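Long-range contact in CysQ, sulfite synthesis pathway protein (Bacteroides thetaiotaomicron VPI-5482, PDB 3B8B), which probably removes the 3'-phosphate from adenosine 3',5'-bisphosphate, giving AMP, as a magnesium-dependent phosphatase of the inositol monophosphatase superfamily: residues R186-A191 / N215-S220. Residues are numbered along the deposited sequence; the frame is centred on the assembly and turned at random.
With SO4 (sulfate ion), chain C.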
ATOM      1  N   ARG A 186      15.327 -19.413  -1.096  1.00 41.45           N
ATOM      2  CA  ARG A 186      14.783 -20.237  -2.157  0.50 39.86           C
ATOM      3  C   ARG A 186      15.754 -20.077  -3.295  1.00 40.01           C
ATOM      4  O   ARG A 186      16.514 -19.093  -3.350  1.00 41.15           O
ATOM      5  CB  ARG A 186      13.352 -19.807  -2.526  0.50 39.92           C
ATOM      6  CG  ARG A 186      13.144 -18.301  -2.560  0.50 38.61           C
ATOM      7  CD  ARG A 186      11.680 -17.864  -2.711  0.50 37.29           C
ATOM      8  NE  ARG A 186      11.626 -16.401  -2.645  0.50 34.12           N
ATOM      9  CZ  ARG A 186      11.972 -15.586  -3.640  0.50 31.20           C
ATOM     10  NH1 ARG A 186      12.366 -16.079  -4.801  0.50 28.98           N
ATOM     11  NH2 ARG A 186      11.935 -14.273  -3.481  0.50 31.42           N
ATOM     12  N   ASP A 187      15.778 -21.032  -4.185  1.00 37.77           N
ATOM     13  CA  ASP A 187      16.756 -20.946  -5.224  1.00 36.97           C
ATOM     14  C   ASP A 187      16.055 -20.590  -6.486  1.00 34.15           C
ATOM     15  O   ASP A 187      16.668 -20.661  -7.549  1.00 36.52           O
ATOM     16  CB  ASP A 187      17.541 -22.259  -5.367  1.00 37.54           C
ATOM     17  CG  ASP A 187      16.669 -23.411  -5.828  1.00 39.46           C
ATOM     18  OD1 ASP A 187      15.426 -23.217  -5.918  1.00 41.53           O
ATOM     19  OD2 ASP A 187      17.238 -24.499  -6.083  1.00 41.51           O
ATOM     20  N   HIS A 188      14.770 -20.204  -6.405  1.00 29.88           N
ATOM     21  CA  HIS A 188      14.086 -19.932  -7.634  1.00 26.37           C
ATOM     22  C   HIS A 188      13.577 -18.506  -7.676  1.00 24.18           C
ATOM     23  O   HIS A 188      13.427 -17.864  -6.650  1.00 23.17           O
ATOM     24  CB  HIS A 188      13.017 -20.984  -7.918  1.00 25.63           C
ATOM     25  CG  HIS A 188      11.731 -20.787  -7.199  1.00 23.57           C
ATOM     26  ND1 HIS A 188      11.522 -21.211  -5.904  1.00 20.21           N
ATOM     27  CD2 HIS A 188      10.548 -20.296  -7.634  1.00 24.34           C
ATOM     28  CE1 HIS A 188      10.279 -20.935  -5.553  1.00 23.47           C
ATOM     29  NE2 HIS A 188       9.664 -20.390  -6.592  1.00 22.87           N
ATOM     30  N   PHE A 189      13.371 -18.041  -8.897  1.00 23.13           N
ATOM     31  CA  PHE A 189      12.988 -16.670  -9.184  1.00 21.92           C
ATOM     32  C   PHE A 189      11.476 -16.567  -9.194  1.00 21.65           C
ATOM     33  O   PHE A 189      10.803 -17.351  -9.863  1.00 20.79           O
ATOM     34  CB  PHE A 189      13.519 -16.268 -10.544  1.00 22.89           C
ATOM     35  CG  PHE A 189      13.293 -14.843 -10.878  1.00 23.60           C
ATOM     36  CD1 PHE A 189      14.183 -13.871 -10.430  1.00 25.65           C
ATOM     37  CD2 PHE A 189      12.190 -14.447 -11.630  1.00 25.03           C
ATOM     38  CE1 PHE A 189      13.986 -12.532 -10.733  1.00 26.47           C
ATOM     39  CE2 PHE A 189      11.987 -13.093 -11.919  1.00 25.66           C
ATOM     40  CZ  PHE A 189      12.885 -12.146 -11.459  1.00 24.71           C
ATOM     41  N   ILE A 190      10.945 -15.573  -8.504  1.00 19.87           N
ATOM     42  CA  ILE A 190       9.493 -15.382  -8.457  1.00 20.27           C
ATOM     43  C   ILE A 190       9.103 -13.977  -8.899  1.00 19.46           C
ATOM     44  O   ILE A 190       9.625 -12.993  -8.378  1.00 19.52           O
ATOM     45  CB  ILE A 190       8.924 -15.622  -7.042  1.00 19.44           C
ATOM     46  CG1 ILE A 190       9.211 -17.057  -6.587  1.00 21.48           C
ATOM     47  CG2 ILE A 190       7.392 -15.292  -6.951  1.00 20.10           C
ATOM     48  CD1 ILE A 190       8.809 -17.320  -5.151  1.00 22.00           C
ATOM     49  N   ALA A 191       8.151 -13.899  -9.830  1.00 18.83           N
ATOM     50  CA  ALA A 191       7.547 -12.645 -10.222  1.00 18.94           C
ATOM     51  C   ALA A 191       6.095 -12.632  -9.781  1.00 19.56           C
ATOM     52  O   ALA A 191       5.447 -13.673  -9.713  1.00 19.06           O
ATOM     53  CB  ALA A 191       7.645 -12.434 -11.759  1.00 18.81           C
ATOM     54  N   ASN A 215      14.369 -21.055 -13.601  1.00 19.55           N
ATOM     55  CA  ASN A 215      13.599 -21.681 -12.523  1.00 20.76           C
ATOM     56  C   ASN A 215      12.485 -20.735 -12.074  1.00 19.93           C
ATOM     57  O   ASN A 215      12.301 -20.461 -10.882  1.00 24.48           O
ATOM     58  CB  ASN A 215      14.543 -22.005 -11.357  1.00 21.22           C
ATOM     59  CG  ASN A 215      14.099 -23.208 -10.527  1.00 25.17           C
ATOM     60  OD1 ASN A 215      14.808 -23.634  -9.591  1.00 29.66           O
ATOM     61  ND2 ASN A 215      12.966 -23.791 -10.887  1.00 23.65           N
ATOM     62  N   VAL A 216      11.692 -20.273 -13.016  1.00 19.06           N
ATOM     63  CA  VAL A 216      10.757 -19.198 -12.755  1.00 17.98           C
ATOM     64  C   VAL A 216       9.382 -19.690 -12.256  1.00 17.94           C
ATOM     65  O   VAL A 216       8.862 -20.715 -12.728  1.00 17.37           O
ATOM     66  CB  VAL A 216      10.585 -18.348 -14.029  1.00 18.43           C
ATOM     67  CG1 VAL A 216      10.054 -19.197 -15.205  1.00 18.70           C
ATOM     68  CG2 VAL A 216       9.713 -17.102 -13.745  1.00 18.91           C
ATOM     69  N   GLU A 217       8.826 -18.941 -11.308  1.00 17.72           N
ATOM     70  CA  GLU A 217       7.448 -19.101 -10.857  1.00 18.02           C
ATOM     71  C   GLU A 217       6.743 -17.743 -10.890  1.00 18.42           C
ATOM     72  O   GLU A 217       7.329 -16.731 -10.547  1.00 18.63           O
ATOM     73  CB  GLU A 217       7.393 -19.671  -9.433  1.00 17.15           C
ATOM     74  CG  GLU A 217       5.950 -19.872  -8.881  1.00 17.99           C
ATOM     75  CD  GLU A 217       5.881 -20.175  -7.391  1.00 22.04           C
ATOM     76  OE1 GLU A 217       6.906 -20.016  -6.688  1.00 23.72           O
ATOM     77  OE2 GLU A 217       4.777 -20.533  -6.896  1.00 20.86           O
ATOM     78  N   LEU A 218       5.476 -17.749 -11.277  1.00 17.81           N
ATOM     79  CA  LEU A 218       4.623 -16.569 -11.190  1.00 18.18           C
ATOM     80  C   LEU A 218       3.629 -16.781 -10.059  1.00 19.37           C
ATOM     81  O   LEU A 218       3.075 -17.857  -9.942  1.00 19.51           O
ATOM     82  CB  LEU A 218       3.865 -16.358 -12.492  1.00 18.74           C
ATOM     83  CG  LEU A 218       4.506 -15.406 -13.496  1.00 20.88           C
ATOM     84  CD1 LEU A 218       4.378 -13.947 -12.997  1.00 21.42           C
ATOM     85  CD2 LEU A 218       5.985 -15.812 -13.736  1.00 20.13           C
ATOM     86  N   ILE A 219       3.410 -15.755  -9.257  1.00 19.01           N
ATOM     87  CA  ILE A 219       2.358 -15.731  -8.246  1.00 19.75           C
ATOM     88  C   ILE A 219       1.503 -14.473  -8.435  1.00 20.59           C
ATOM     89  O   ILE A 219       1.870 -13.587  -9.190  1.00 20.15           O
ATOM     90  CB  ILE A 219       2.927 -15.824  -6.835  1.00 20.10           C
ATOM     91  CG1 ILE A 219       3.755 -14.582  -6.467  1.00 20.98           C
ATOM     92  CG2 ILE A 219       3.731 -17.150  -6.664  1.00 19.88           C
ATOM     93  CD1 ILE A 219       4.238 -14.499  -5.028  1.00 22.03           C
ATOM     94  N   SER A 220       0.342 -14.419  -7.782  1.00 20.47           N
ATOM     95  CA  SER A 220      -0.528 -13.260  -7.962  1.00 20.60           C
ATOM     96  C   SER A 220      -1.230 -12.926  -6.669  1.00 20.74           C
ATOM     97  O   SER A 220      -1.508 -13.810  -5.854  1.00 20.86           O
ATOM     98  CB  SER A 220      -1.555 -13.471  -9.075  1.00 21.76           C
ATOM     99  OG  SER A 220      -2.445 -14.556  -8.772  1.00 24.03           O
TER
HETATM  100  S   SO4 C 270      16.435 -18.722 -11.701  0.80 42.24           S
HETATM  101  O1  SO4 C 270      16.397 -18.968 -10.243  0.80 42.93           O
HETATM  102  O2  SO4 C 270      15.100 -18.872 -12.248  0.80 41.81           O
HETATM  103  O3  SO4 C 270      16.960 -17.357 -11.938  0.80 41.07           O
HETATM  104  O4  SO4 C 270      17.307 -19.726 -12.317  0.80 44.85           O
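F189 and A191 exchange backbone hydrogen bonds with E217 and I219, pairing strands 189-193 and 216-220 in parallel as the two ends of a beta-alpha-beta unit whose crossover is helix 200-212. F189 O accepts from E217 N at 2.9 Å, E217 O from A191 N, and A191 O from I219 N, so both polar groups of E217's backbone are satisfied by the neighbouring strand. Beside N215 the bond from F189 N to N215 O is weak, and O2 of a sulfate, probably from the crystallisation liquor, accepts a hydrogen bond from N215 N (2.7 Å).

On the face carrying I190 and E217, H188 donates its NE2-H to E217 OE1 at 2.8 Å, a bond nearly straight at 165°. Histidine suits its place because this ring N-H points to OE1 close to the imidazole plane; NE2 comes to OE1 on the anti side, 22° out of the carboxylate plane. Glutamate suits this place because its extended chain, with CG anti to the backbone N (chi1 -180°), carries OE1 back to the ring. Replacing H188 by alanine would probably leave E217 OE1 without its donor and the carboxylate freer to turn. I190 lies alongside E217; it branches at CB, and its CG2 methyl packs against I219 CG1. On the face of A191 and L218 the contact is apolar: the small side chain of A191 suits a place under helix 200-212, where it touches L209, and A191 CB meets L218 CD1 at 3.8 Å.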